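Local coordinates for protein homoserine kinase (Listeria monocytogenes, PDB 3HUL) that probably catalyses the ATP-dependent phosphorylation of L-homoserine to O-phospho-L-homoserine, the fourth step in making threonine from aspartate, at residues A[251-256]-A[261-266]; A[225-230]-A[240-245]; A[63-68]-A[104-109]; A[95-100]-A[111-116]; A[195-200]-A[204-209]. One frame throughout, in Å; residues are numbered along the deposited sequence.

Contact 1: residues A[251-256]-A[261-266]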
# COMPACT_ATOMS: atom_id res chain seq x y z
N VAL A 251 -23.88 -18.05 -0.00
CA VAL A 251 -23.93 -16.60 0.06
C VAL A 251 -22.95 -16.20 1.17
O VAL A 251 -22.92 -16.83 2.25
CB VAL A 251 -25.35 -16.07 0.37
CG1 VAL A 251 -25.36 -14.55 0.59
CG2 VAL A 251 -26.34 -16.43 -0.76
N LEU A 252 -22.11 -15.22 0.86
CA LEU A 252 -21.20 -14.66 1.85
C LEU A 252 -21.60 -13.25 2.24
O LEU A 252 -21.96 -12.43 1.39
CB LEU A 252 -19.74 -14.67 1.37
CG LEU A 252 -19.11 -16.03 1.10
CD1 LEU A 252 -17.85 -15.86 0.26
CD2 LEU A 252 -18.81 -16.82 2.38
N VAL A 253 -21.53 -12.98 3.54
CA VAL A 253 -21.75 -11.67 4.07
C VAL A 253 -20.37 -11.17 4.50
O VAL A 253 -19.67 -11.84 5.23
CB VAL A 253 -22.71 -11.70 5.30
CG1 VAL A 253 -22.79 -10.32 6.02
CG2 VAL A 253 -24.13 -12.20 4.90
N PHE A 254 -19.99 -10.00 4.02
CA PHE A 254 -18.69 -9.43 4.41
C PHE A 254 -18.94 -8.38 5.51
O PHE A 254 -19.79 -7.52 5.34
CB PHE A 254 -17.99 -8.80 3.18
CG PHE A 254 -17.59 -9.82 2.10
CD1 PHE A 254 -16.25 -10.21 1.95
CD2 PHE A 254 -18.54 -10.35 1.23
CE1 PHE A 254 -15.88 -11.17 0.97
CE2 PHE A 254 -18.19 -11.29 0.23
CZ PHE A 254 -16.84 -11.70 0.10
N ALA A 255 -18.20 -8.44 6.61
CA ALA A 255 -18.49 -7.57 7.76
C ALA A 255 -17.26 -7.23 8.58
O ALA A 255 -16.34 -8.02 8.65
CB ALA A 255 -19.53 -8.25 8.69
N PRO A 256 -17.26 -6.05 9.22
CA PRO A 256 -16.20 -5.73 10.17
C PRO A 256 -16.02 -6.90 11.15
O PRO A 256 -17.02 -7.57 11.54
CB PRO A 256 -16.75 -4.53 10.93
CG PRO A 256 -17.68 -3.89 9.97
CD PRO A 256 -18.27 -4.99 9.15
N ASN A 261 -19.53 -12.23 15.40
CA ASN A 261 -20.31 -13.11 16.30
C ASN A 261 -21.78 -12.71 16.36
O ASN A 261 -22.68 -13.56 16.24
CB ASN A 261 -19.70 -13.10 17.72
CG ASN A 261 -18.35 -13.81 17.77
OD1 ASN A 261 -17.90 -14.38 16.78
ND2 ASN A 261 -17.70 -13.77 18.93
N LYS A 262 -22.02 -11.41 16.52
CA LYS A 262 -23.34 -10.88 16.68
C LYS A 262 -24.10 -10.97 15.33
O LYS A 262 -25.33 -11.18 15.32
CB LYS A 262 -23.32 -9.47 17.33
CG LYS A 262 -23.24 -8.28 16.40
N LEU A 263 -23.36 -10.84 14.21
CA LEU A 263 -23.94 -11.05 12.88
C LEU A 263 -24.31 -12.48 12.61
O LEU A 263 -25.33 -12.74 11.99
CB LEU A 263 -23.03 -10.56 11.75
CG LEU A 263 -23.43 -9.22 11.16
CD1 LEU A 263 -22.43 -8.79 10.11
CD2 LEU A 263 -24.83 -9.34 10.54
N GLN A 264 -23.48 -13.42 13.03
CA GLN A 264 -23.82 -14.83 12.88
C GLN A 264 -25.18 -15.09 13.56
O GLN A 264 -26.13 -15.47 12.91
CB GLN A 264 -22.75 -15.73 13.49
CG GLN A 264 -23.02 -17.24 13.28
CD GLN A 264 -21.86 -18.13 13.77
OE1 GLN A 264 -21.36 -17.95 14.87
NE2 GLN A 264 -21.44 -19.08 12.94
N THR A 265 -25.23 -14.81 14.86
CA THR A 265 -26.42 -14.96 15.71
C THR A 265 -27.64 -14.32 15.08
O THR A 265 -28.66 -14.97 14.89
CB THR A 265 -26.13 -14.41 17.15
OG1 THR A 265 -25.02 -15.13 17.67
CG2 THR A 265 -27.34 -14.61 18.12
N SER A 266 -27.51 -13.06 14.73
CA SER A 266 -28.55 -12.32 14.05
C SER A 266 -29.06 -12.95 12.73
O SER A 266 -30.27 -12.99 12.45
CB SER A 266 -28.00 -10.94 13.77
OG SER A 266 -29.03 -10.05 13.45
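L263 reaches from its helix to the strand with one branch: CD1 meets the methyl of A255, and the apolar part of the contact is built round this pair. The modelled gap from L263 CD1 to A255 CB, 3.3 Å, is doubtfully short and probably reflects how the leucine was built. Its first torsion (chi1 -102°) also lies off a staggered value, and the position of the branch is therefore less certain than the pairing itself. A small alanine lets the leucine branch come in against the strand. V253, two residues back on the same strand face, adds a looser touch: CG1 is its branch nearest to the leucine, 4.4 Å from L263 CD1. V253 also meets I230 and A234 of helix 227-235, and L263 rests on I158 as well.

The topology is that of a ferredoxin-like fold: four antiparallel strands in the order 2-3-1-4, as expected for the C-terminal domain of GHMP kinases. Strand 251-255 is the third of them, and helix 260-268 begins the crossover to the fourth, covering the sheet face that V253 and A255 present. F254 points to the other face, toward L157 and L14.

The polar bonds do not run between the two segments. N261 O receives both T265 N, at 3.2 Å, and T265 OG1, also at 3.2 Å, from opposite faces of its carbonyl plane. A threonine can thus turn its hydroxyl back onto its own helix on this exposed side. Outside the pair of segments, Q264 NE2 bonds to V276 O at the fourth strand.

Contact 2: residues A[225-230]-A[240-245]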
# COMPACT_ATOMS: atom_id res chain seq x y z
N PRO A 225 -33.47 -15.83 -3.73
CA PRO A 225 -34.64 -15.02 -3.31
C PRO A 225 -34.56 -14.43 -1.88
O PRO A 225 -35.38 -13.57 -1.52
CB PRO A 225 -35.82 -16.01 -3.42
CG PRO A 225 -35.22 -17.34 -3.42
CD PRO A 225 -33.86 -17.21 -4.07
N HIS A 226 -33.57 -14.86 -1.09
CA HIS A 226 -33.37 -14.36 0.27
C HIS A 226 -32.22 -13.37 0.36
O HIS A 226 -31.86 -12.93 1.46
CB HIS A 226 -33.09 -15.52 1.23
CG HIS A 226 -34.24 -16.47 1.35
ND1 HIS A 226 -35.29 -16.26 2.23
CD2 HIS A 226 -34.50 -17.64 0.72
CE1 HIS A 226 -36.15 -17.26 2.12
NE2 HIS A 226 -35.70 -18.11 1.21
N LEU A 227 -31.66 -13.01 -0.80
CA LEU A 227 -30.48 -12.17 -0.85
C LEU A 227 -30.76 -10.75 -0.38
O LEU A 227 -30.03 -10.23 0.47
CB LEU A 227 -29.87 -12.17 -2.26
CG LEU A 227 -28.47 -11.57 -2.42
CD1 LEU A 227 -27.49 -12.19 -1.44
CD2 LEU A 227 -28.01 -11.77 -3.86
N ALA A 228 -31.82 -10.14 -0.92
CA ALA A 228 -32.26 -8.81 -0.50
C ALA A 228 -32.49 -8.74 1.00
O ALA A 228 -32.11 -7.76 1.65
CB ALA A 228 -33.53 -8.39 -1.25
N GLN A 229 -33.09 -9.80 1.56
CA GLN A 229 -33.42 -9.89 2.97
C GLN A 229 -32.15 -10.02 3.82
O GLN A 229 -32.02 -9.39 4.86
CB GLN A 229 -34.35 -11.10 3.19
CG GLN A 229 -34.52 -11.58 4.64
CD GLN A 229 -35.08 -13.00 4.71
OE1 GLN A 229 -34.79 -13.84 3.86
NE2 GLN A 229 -35.89 -13.27 5.74
N ILE A 230 -31.23 -10.87 3.37
CA ILE A 230 -29.93 -11.04 4.01
C ILE A 230 -29.16 -9.71 4.00
O ILE A 230 -28.68 -9.28 5.05
CB ILE A 230 -29.12 -12.18 3.35
CG1 ILE A 230 -29.74 -13.54 3.70
CG2 ILE A 230 -27.61 -12.12 3.76
CD1 ILE A 230 -29.15 -14.72 2.96
N TYR A 240 -20.66 -4.96 5.14
CA TYR A 240 -20.30 -4.31 3.87
C TYR A 240 -21.16 -4.73 2.70
O TYR A 240 -21.47 -3.92 1.83
CB TYR A 240 -18.85 -4.60 3.53
CG TYR A 240 -17.89 -4.31 4.66
CD1 TYR A 240 -17.86 -3.05 5.27
CD2 TYR A 240 -16.97 -5.28 5.09
CE1 TYR A 240 -16.97 -2.77 6.32
CE2 TYR A 240 -16.05 -5.00 6.15
CZ TYR A 240 -16.07 -3.76 6.74
OH TYR A 240 -15.17 -3.47 7.75
N ALA A 241 -21.53 -6.00 2.66
CA ALA A 241 -22.07 -6.60 1.45
C ALA A 241 -22.48 -8.04 1.71
O ALA A 241 -21.98 -8.68 2.63
CB ALA A 241 -20.98 -6.57 0.35
N ALA A 242 -23.39 -8.54 0.89
CA ALA A 242 -23.74 -9.96 0.85
C ALA A 242 -23.74 -10.34 -0.64
O ALA A 242 -24.37 -9.66 -1.45
CB ALA A 242 -25.13 -10.22 1.50
N CYS A 243 -23.01 -11.40 -0.97
CA CYS A 243 -22.84 -11.83 -2.35
C CYS A 243 -22.89 -13.33 -2.45
O CYS A 243 -22.49 -14.04 -1.51
CB CYS A 243 -21.46 -11.40 -2.86
SG CYS A 243 -21.14 -9.69 -2.60
N LEU A 244 -23.31 -13.82 -3.60
CA LEU A 244 -22.95 -15.18 -3.96
C LEU A 244 -21.44 -15.38 -3.91
O LEU A 244 -20.66 -14.48 -4.29
CB LEU A 244 -23.51 -15.56 -5.33
CG LEU A 244 -25.02 -15.68 -5.37
CD1 LEU A 244 -25.47 -15.79 -6.84
CD2 LEU A 244 -25.50 -16.88 -4.54
N SER A 245 -21.03 -16.53 -3.38
CA SER A 245 -19.66 -17.00 -3.44
C SER A 245 -19.44 -17.71 -4.78
O SER A 245 -20.07 -18.74 -5.04
CB SER A 245 -19.40 -17.95 -2.28
OG SER A 245 -18.04 -18.29 -2.20
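A single methyl, that of A242, meets two helix side chains, L227 and I230, just beyond an irregularity in the strand, where a classic beta bulge sets two residues, Y240 and A241, against F254 alone. I230 supplies the closer touch, its CG2 resting 3.9 Å from A242 CB. This branch lies anti to the backbone N of I230, which turns it to the sheet. In L227, one turn earlier, CG stands anti to the backbone N (chi1 -168°), and this carries the fork toward the strand: L227 CD1 comes within 4.0 Å of A242 O and 4.3 Å of A242 CB. The same side chain reaches V251. Alanine suits the strand position because the helix passes close above it, the CA atoms of I230 and A242 being 7.0 Å apart.

At the start of the helix H226 occupies the N-cap. Its ND1 gives a hydrogen bond of 3.0 Å to Q229 OE1, in the ring plane and in the carbonyl plane of the amide, which restrains the rotation of both groups.

Strand 241-244 is outermost in its sheet within the chain, and the backbone of A242 finds side-chain partners: E211 accepts from A242 N, and R231 donates to A242 O. The chemistry thus divides the work, with aliphatic carbons joining helix to sheet and charged groups satisfying the peptide N and O of a buried residue.

Contact 3: residues A[63-68]-A[104-109]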
# COMPACT_ATOMS: atom_id res chain seq x y z
N LEU A 63 -1.28 -37.71 -10.81
CA LEU A 63 -0.74 -38.56 -11.90
C LEU A 63 -0.53 -37.82 -13.20
O LEU A 63 0.33 -38.20 -14.01
CB LEU A 63 -1.60 -39.81 -12.13
CG LEU A 63 -1.66 -40.72 -10.90
CD1 LEU A 63 -2.79 -41.72 -11.01
CD2 LEU A 63 -0.28 -41.43 -10.67
N ASN A 64 -1.26 -36.73 -13.40
CA ASN A 64 -1.09 -35.92 -14.60
C ASN A 64 0.21 -35.15 -14.59
O ASN A 64 0.75 -34.86 -15.66
CB ASN A 64 -2.29 -34.98 -14.81
CG ASN A 64 -3.51 -35.67 -15.45
OD1 ASN A 64 -4.42 -34.99 -15.93
ND2 ASN A 64 -3.54 -37.01 -15.46
N LEU A 65 0.70 -34.79 -13.40
CA LEU A 65 2.02 -34.13 -13.29
C LEU A 65 3.15 -35.14 -13.14
O LEU A 65 4.29 -34.88 -13.55
CB LEU A 65 2.08 -33.17 -12.08
CG LEU A 65 1.46 -31.78 -12.16
CD1 LEU A 65 0.02 -31.90 -11.81
CD2 LEU A 65 2.13 -30.84 -11.16
N ALA A 66 2.84 -36.27 -12.49
CA ALA A 66 3.84 -37.30 -12.23
C ALA A 66 3.23 -38.68 -12.52
O ALA A 66 2.71 -39.34 -11.60
CB ALA A 66 4.36 -37.20 -10.78
N PRO A 67 3.26 -39.10 -13.80
CA PRO A 67 2.56 -40.33 -14.22
C PRO A 67 3.17 -41.55 -13.54
O PRO A 67 2.45 -42.48 -13.18
CB PRO A 67 2.80 -40.38 -15.74
CG PRO A 67 3.28 -38.99 -16.12
CD PRO A 67 3.99 -38.48 -14.92
N ASN A 68 4.48 -41.49 -13.33
CA ASN A 68 5.28 -42.61 -12.86
C ASN A 68 5.41 -42.67 -11.34
O ASN A 68 6.21 -43.45 -10.82
CB ASN A 68 6.67 -42.59 -13.55
CG ASN A 68 6.57 -42.77 -15.08
OD1 ASN A 68 5.60 -43.36 -15.59
ND2 ASN A 68 7.57 -42.26 -15.82
N ALA A 104 7.18 -36.70 -6.12
CA ALA A 104 8.08 -36.83 -7.28
C ALA A 104 9.19 -35.79 -7.24
O ALA A 104 9.99 -35.67 -8.18
CB ALA A 104 7.31 -36.73 -8.59
N GLU A 105 9.22 -35.02 -6.16
CA GLU A 105 10.28 -34.06 -5.92
C GLU A 105 10.45 -33.11 -7.10
O GLU A 105 11.56 -32.92 -7.60
CB GLU A 105 11.61 -34.79 -5.63
CG GLU A 105 11.50 -36.02 -4.71
CD GLU A 105 12.84 -36.39 -4.07
OE1 GLU A 105 13.87 -36.47 -4.78
OE2 GLU A 105 12.84 -36.59 -2.83
N LEU A 106 9.35 -32.50 -7.54
CA LEU A 106 9.41 -31.58 -8.69
C LEU A 106 9.94 -30.21 -8.32
O LEU A 106 10.45 -29.47 -9.18
CB LEU A 106 8.02 -31.46 -9.34
CG LEU A 106 7.38 -32.78 -9.76
CD1 LEU A 106 5.90 -32.62 -10.11
CD2 LEU A 106 8.17 -33.38 -10.92
N ASN A 107 9.83 -29.85 -7.05
CA ASN A 107 10.30 -28.57 -6.57
C ASN A 107 9.74 -27.40 -7.44
O ASN A 107 10.46 -26.49 -7.83
CB ASN A 107 11.85 -28.57 -6.49
CG ASN A 107 12.41 -27.33 -5.81
OD1 ASN A 107 11.73 -26.69 -5.00
ND2 ASN A 107 13.65 -26.99 -6.13
N LEU A 108 8.45 -27.46 -7.74
CA LEU A 108 7.79 -26.37 -8.46
C LEU A 108 7.72 -25.14 -7.59
O LEU A 108 7.55 -25.24 -6.38
CB LEU A 108 6.38 -26.79 -8.87
CG LEU A 108 6.35 -27.99 -9.82
CD1 LEU A 108 4.95 -28.57 -9.88
CD2 LEU A 108 6.84 -27.60 -11.16
N SER A 109 7.89 -23.98 -8.20
CA SER A 109 7.64 -22.71 -7.53
C SER A 109 6.12 -22.49 -7.36
O SER A 109 5.30 -23.09 -8.09
CB SER A 109 8.22 -21.58 -8.37
OG SER A 109 7.55 -21.54 -9.61
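L65, at the end of helix 57-65, pushes one methyl, CD2, against the notch between the ends of two leucines, L106 and L108. The deeper touch is with L108, whose CD1 stands 3.8 Å from L65 CD2, the two side chains meeting at a slant. L106 CD1 forms the other wall, 4.3 Å from L65 CD2. A leucine fits because its forked end can enter the notch with one branch while the rest of the side chain lies on I97, A100 and I116, residues of the two helices that flank the loop. The first torsion sets CG beside the backbone N of L65 (chi1 -79°), and the next turns CD2 to the loop.

Next to this bump is a flatter patch, where A66 CB meets A104 CB at 3.7 Å. Two methyls, with nothing beyond them, let the backbones approach until the CA atoms are 6.5 Å apart. Each alanine stands at a helix end: A66 is the first residue to leave the helical path after helix 57-65, and A104 comes just before E105, where the chain leaves that of helix 88-103. E105 forms a salt bridge with R290 of the third subunit.

The loop is held by its own hydrogen bonds. N101 OD1 takes the bond from L108 N, and S109 OG caps the next helix at E112 N. A Schellman motif at E105, with its positive phi, a short leucine-bearing loop and a serine N-cap make up a compact helix-loop-helix connection, here in the N-terminal domain of a GHMP kinase, with the end of a third helix plugged into it.

Contact 4: residues A[95-100]-A[111-116]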
# COMPACT_ATOMS: atom_id res chain seq x y z
N ALA A 95 -4.31 -29.61 -4.10
CA ALA A 95 -3.81 -30.71 -3.27
C ALA A 95 -3.09 -31.80 -4.08
O ALA A 95 -2.05 -32.33 -3.65
CB ALA A 95 -4.94 -31.31 -2.46
N GLY A 96 -3.61 -32.12 -5.27
CA GLY A 96 -2.99 -33.08 -6.17
C GLY A 96 -1.67 -32.58 -6.70
O GLY A 96 -0.72 -33.34 -6.85
N ILE A 97 -1.62 -31.29 -7.00
CA ILE A 97 -0.37 -30.67 -7.40
C ILE A 97 0.68 -30.79 -6.28
O ILE A 97 1.84 -31.13 -6.54
CB ILE A 97 -0.60 -29.23 -7.80
CG1 ILE A 97 -1.43 -29.19 -9.09
CG2 ILE A 97 0.72 -28.49 -8.00
CD1 ILE A 97 -2.04 -27.80 -9.39
N GLU A 98 0.27 -30.54 -5.04
CA GLU A 98 1.21 -30.59 -3.90
C GLU A 98 1.67 -32.03 -3.67
O GLU A 98 2.83 -32.27 -3.36
CB GLU A 98 0.54 -30.05 -2.64
CG GLU A 98 0.25 -28.56 -2.70
CD GLU A 98 1.45 -27.72 -2.37
OE1 GLU A 98 2.57 -27.98 -2.86
OE2 GLU A 98 1.29 -26.77 -1.59
N LEU A 99 0.74 -32.98 -3.81
CA LEU A 99 1.09 -34.40 -3.73
C LEU A 99 2.20 -34.78 -4.72
O LEU A 99 3.24 -35.31 -4.33
CB LEU A 99 -0.15 -35.27 -3.91
CG LEU A 99 -0.05 -36.76 -3.62
CD1 LEU A 99 0.07 -37.04 -2.13
CD2 LEU A 99 -1.29 -37.45 -4.19
N ALA A 100 2.00 -34.47 -5.99
CA ALA A 100 2.94 -34.83 -7.03
C ALA A 100 4.27 -34.13 -6.82
O ALA A 100 5.36 -34.72 -7.00
CB ALA A 100 2.38 -34.49 -8.40
N GLU A 111 4.61 -19.90 -8.25
CA GLU A 111 4.22 -19.38 -9.56
C GLU A 111 3.79 -20.51 -10.51
O GLU A 111 2.75 -20.41 -11.18
CB GLU A 111 5.37 -18.58 -10.17
CG GLU A 111 5.80 -17.32 -9.38
CD GLU A 111 6.77 -17.58 -8.19
OE1 GLU A 111 7.28 -18.70 -8.02
OE2 GLU A 111 7.02 -16.63 -7.41
N GLU A 112 4.59 -21.58 -10.56
CA GLU A 112 4.33 -22.70 -11.49
C GLU A 112 3.10 -23.47 -11.05
O GLU A 112 2.29 -23.86 -11.87
CB GLU A 112 5.54 -23.66 -11.60
CG GLU A 112 6.70 -23.13 -12.45
CD GLU A 112 7.94 -24.05 -12.40
OE1 GLU A 112 8.04 -24.95 -13.28
OE2 GLU A 112 8.78 -23.91 -11.47
N LYS A 113 2.95 -23.65 -9.74
CA LYS A 113 1.78 -24.31 -9.18
C LYS A 113 0.48 -23.60 -9.54
O LYS A 113 -0.53 -24.26 -9.81
CB LYS A 113 1.90 -24.44 -7.67
CG LYS A 113 2.98 -25.39 -7.19
CD LYS A 113 3.07 -25.35 -5.66
CE LYS A 113 4.40 -25.95 -5.18
NZ LYS A 113 4.49 -25.91 -3.69
N VAL A 114 0.51 -22.26 -9.51
CA VAL A 114 -0.64 -21.45 -9.86
C VAL A 114 -0.87 -21.64 -11.34
O VAL A 114 -2.01 -21.94 -11.75
CB VAL A 114 -0.50 -19.91 -9.52
CG1 VAL A 114 -1.65 -19.12 -10.14
CG2 VAL A 114 -0.48 -19.69 -8.01
N ARG A 115 0.19 -21.46 -12.14
CA ARG A 115 0.03 -21.62 -13.59
C ARG A 115 -0.64 -22.95 -13.91
O ARG A 115 -1.55 -23.00 -14.75
CB ARG A 115 1.35 -21.51 -14.37
CG ARG A 115 1.10 -21.75 -15.88
CD ARG A 115 2.26 -22.31 -16.70
NE ARG A 115 2.98 -23.47 -16.16
CZ ARG A 115 2.75 -24.75 -16.47
NH1 ARG A 115 1.76 -25.11 -17.29
NH2 ARG A 115 3.52 -25.69 -15.95
N ILE A 116 -0.20 -24.00 -13.22
CA ILE A 116 -0.64 -25.37 -13.52
C ILE A 116 -2.08 -25.58 -13.10
O ILE A 116 -2.88 -26.17 -13.83
CB ILE A 116 0.28 -26.43 -12.84
CG1 ILE A 116 1.67 -26.46 -13.52
CG2 ILE A 116 -0.39 -27.81 -12.82
CD1 ILE A 116 2.76 -27.14 -12.70
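E98 OE1 takes a hydrogen bond of 2.9 Å from K113 NZ, a salt bridge between two helices. The ammonium comes to the syn side of the oxygen but 31° out of the carboxylate plane, and the two side chains cross at about a right angle. The two chains differ in shape: K113 runs extended beyond CG, while in E98 a bend at the second torsion (chi2 -82°) brings the carboxylate to the lysine. The CE of K113 also lies 3.6 Å from E98 OE1. E98 is buried, touching I5 and A286, so the positive charge beside it probably helps keep its carboxylate ionised.

The helices themselves stand well apart: the axes of the two short helix segments approach to 10.5 Å, with 132° between their directions, and long side chains are needed to span the space. Helix 88-103 is the one that follows the glycine-rich Pro-Pro-Ala-Arg-Gly-Leu-Gly-Ser-Ser-Ser loop of GHMP kinases, predicted to bind ATP; its first turn carries part of that signature, and L99 and A95 rest on strand 3-12 of the large sheet. Helix 110-121 packs against it as well.

I97 fills the middle with both of its branches. CG2 lies 3.9 Å from K113 CG, using the aliphatic stem of the lysine below its charge, while CD1 reaches I116 CG2 at 3.8 Å and passes 3.9 Å from K113 O. Branched at CB, isoleucine can serve both neighbours at once; it also meets T61 of helix 57-65.

Contact 5: residues A[195-200]-A[204-209]. With SO4 (sulfate ion), chain D.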
# COMPACT_ATOMS: atom_id res chain seq x y z
N ILE A 195 -11.31 -2.80 -6.26
CA ILE A 195 -9.92 -3.05 -5.89
C ILE A 195 -9.26 -1.79 -5.27
O ILE A 195 -8.66 -1.84 -4.21
CB ILE A 195 -9.08 -3.54 -7.11
CG1 ILE A 195 -9.54 -4.93 -7.58
CG2 ILE A 195 -7.62 -3.54 -6.80
CD1 ILE A 195 -9.22 -5.21 -9.07
N ALA A 196 -9.40 -0.65 -5.93
CA ALA A 196 -8.83 0.58 -5.39
C ALA A 196 -9.39 0.94 -3.99
O ALA A 196 -8.67 1.42 -3.12
CB ALA A 196 -9.07 1.72 -6.35
N ALA A 197 -10.67 0.67 -3.76
CA ALA A 197 -11.31 1.03 -2.49
C ALA A 197 -10.83 0.15 -1.36
O ALA A 197 -10.67 0.62 -0.22
CB ALA A 197 -12.88 1.01 -2.61
N ILE A 198 -10.61 -1.13 -1.67
CA ILE A 198 -10.15 -2.07 -0.68
C ILE A 198 -8.84 -1.59 -0.16
O ILE A 198 -8.58 -1.64 1.05
CB ILE A 198 -10.05 -3.55 -1.20
CG1 ILE A 198 -11.45 -4.12 -1.45
CG2 ILE A 198 -9.36 -4.42 -0.12
CD1 ILE A 198 -11.53 -5.35 -2.35
N LEU A 199 -8.01 -1.05 -1.07
CA LEU A 199 -6.67 -0.59 -0.69
C LEU A 199 -6.65 0.78 0.03
O LEU A 199 -5.61 1.17 0.57
CB LEU A 199 -5.67 -0.74 -1.88
CG LEU A 199 -5.38 -2.26 -2.10
CD1 LEU A 199 -5.28 -2.69 -3.53
CD2 LEU A 199 -4.10 -2.64 -1.35
N ARG A 200 -7.79 1.48 0.10
CA ARG A 200 -7.94 2.61 1.02
C ARG A 200 -8.54 2.17 2.36
O ARG A 200 -8.85 3.01 3.20
CB ARG A 200 -8.88 3.69 0.43
CG ARG A 200 -8.40 4.42 -0.82
CD ARG A 200 -7.34 5.49 -0.56
NE ARG A 200 -7.67 6.42 0.51
CZ ARG A 200 -8.01 7.70 0.35
NH1 ARG A 200 -8.09 8.24 -0.88
NH2 ARG A 200 -8.28 8.43 1.45
N THR A 204 -16.84 -0.24 2.94
CA THR A 204 -18.17 0.23 2.59
C THR A 204 -18.30 0.47 1.09
O THR A 204 -19.20 -0.07 0.45
CB THR A 204 -18.49 1.49 3.38
OG1 THR A 204 -18.88 1.06 4.69
CG2 THR A 204 -19.62 2.28 2.79
N LEU A 205 -17.42 1.28 0.53
CA LEU A 205 -17.46 1.48 -0.92
C LEU A 205 -17.18 0.16 -1.64
O LEU A 205 -17.91 -0.20 -2.55
CB LEU A 205 -16.49 2.58 -1.37
CG LEU A 205 -16.19 2.81 -2.87
CD1 LEU A 205 -17.49 3.09 -3.69
CD2 LEU A 205 -15.21 3.99 -2.99
N ALA A 206 -16.16 -0.58 -1.22
CA ALA A 206 -15.86 -1.87 -1.85
C ALA A 206 -17.08 -2.78 -1.88
O ALA A 206 -17.35 -3.46 -2.88
CB ALA A 206 -14.75 -2.57 -1.12
N GLY A 207 -17.80 -2.82 -0.75
CA GLY A 207 -18.92 -3.75 -0.59
C GLY A 207 -20.03 -3.41 -1.55
O GLY A 207 -20.68 -4.29 -2.10
N GLU A 208 -20.23 -2.11 -1.72
CA GLU A 208 -21.15 -1.55 -2.70
C GLU A 208 -20.82 -1.97 -4.15
O GLU A 208 -21.72 -2.31 -4.93
CB GLU A 208 -21.12 -0.03 -2.56
CG GLU A 208 -22.22 0.73 -3.29
CD GLU A 208 -22.40 2.15 -2.74
OE1 GLU A 208 -21.62 2.55 -1.82
OE2 GLU A 208 -23.32 2.86 -3.22
N MET A 209 -19.54 -1.94 -4.51
CA MET A 209 -19.12 -2.38 -5.85
C MET A 209 -19.27 -3.91 -5.96
O MET A 209 -19.71 -4.43 -6.96
CB MET A 209 -17.67 -1.95 -6.17
CG MET A 209 -17.42 -0.40 -6.15
SD MET A 209 -18.34 0.57 -7.39
CE MET A 209 -19.77 1.09 -6.48
S SO4 D . -8.24 11.92 -0.19
O1 SO4 D . -7.18 12.93 -0.06
O2 SO4 D . -9.54 12.52 -0.50
O3 SO4 D . -7.93 10.98 -1.26
O4 SO4 D . -8.31 11.21 1.09
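A197 and A206 bring two helices together until their CA atoms are 5.4 Å apart, a closeness that small side chains allow. Round this pair two larger ones take up complementary conformations. L205 has CG anti to the backbone N (chi1 170°), which lays its fork against the methyl of A197: L205 CG and L205 CD2 are each 3.8 Å from A197 CB. From the other helix I198 sets CG1 beside its own backbone N (chi1 -69°), and this CG1 touches A206 CB at 3.7 Å.

R200 follows another course, bent at chi2 and chi3 and reaching a sulfate ion that probably comes from the crystallisation liquor. Its guanidinium grips the ion with two prongs, R200 NH1 to sulfate O3 at 2.8 Å and R200 NH2 to sulfate O4 at 2.8 Å. NH1 also donates to R149 O of the fourth subunit, so it has a second partner besides the sulfate, and L199 packs on L199 of that same subunit.

M209 turns back to I190 and M194 of helix 181-198. I195 and I198 lay that helix on W135 of strand 135-141, whereas helix 203-210 meets Y240 and A241, at the start of strand 241-244, through G207.

In the fold
From the N terminus, contact 3 comes first, joining the end of helix 57-65 to the loop at 104-109; contact 4 starts at 95-100 within that interval and finishes at 111-116 beyond it, so the two cross. Together they tie three helices of the N-terminal domain, and they touch through L65 and A100. The remaining contacts follow in series within the C-terminal domain. Contact 5 closes the short connection between helices 181-198 and 203-210, contact 2 folds helix 227-235 over strand 241-244, and contact 1 does likewise for strand 251-255 and the helix after it. Contacts 1 and 2 share a sheet, while contacts 1 and 3 lie about 41 Å apart between centres.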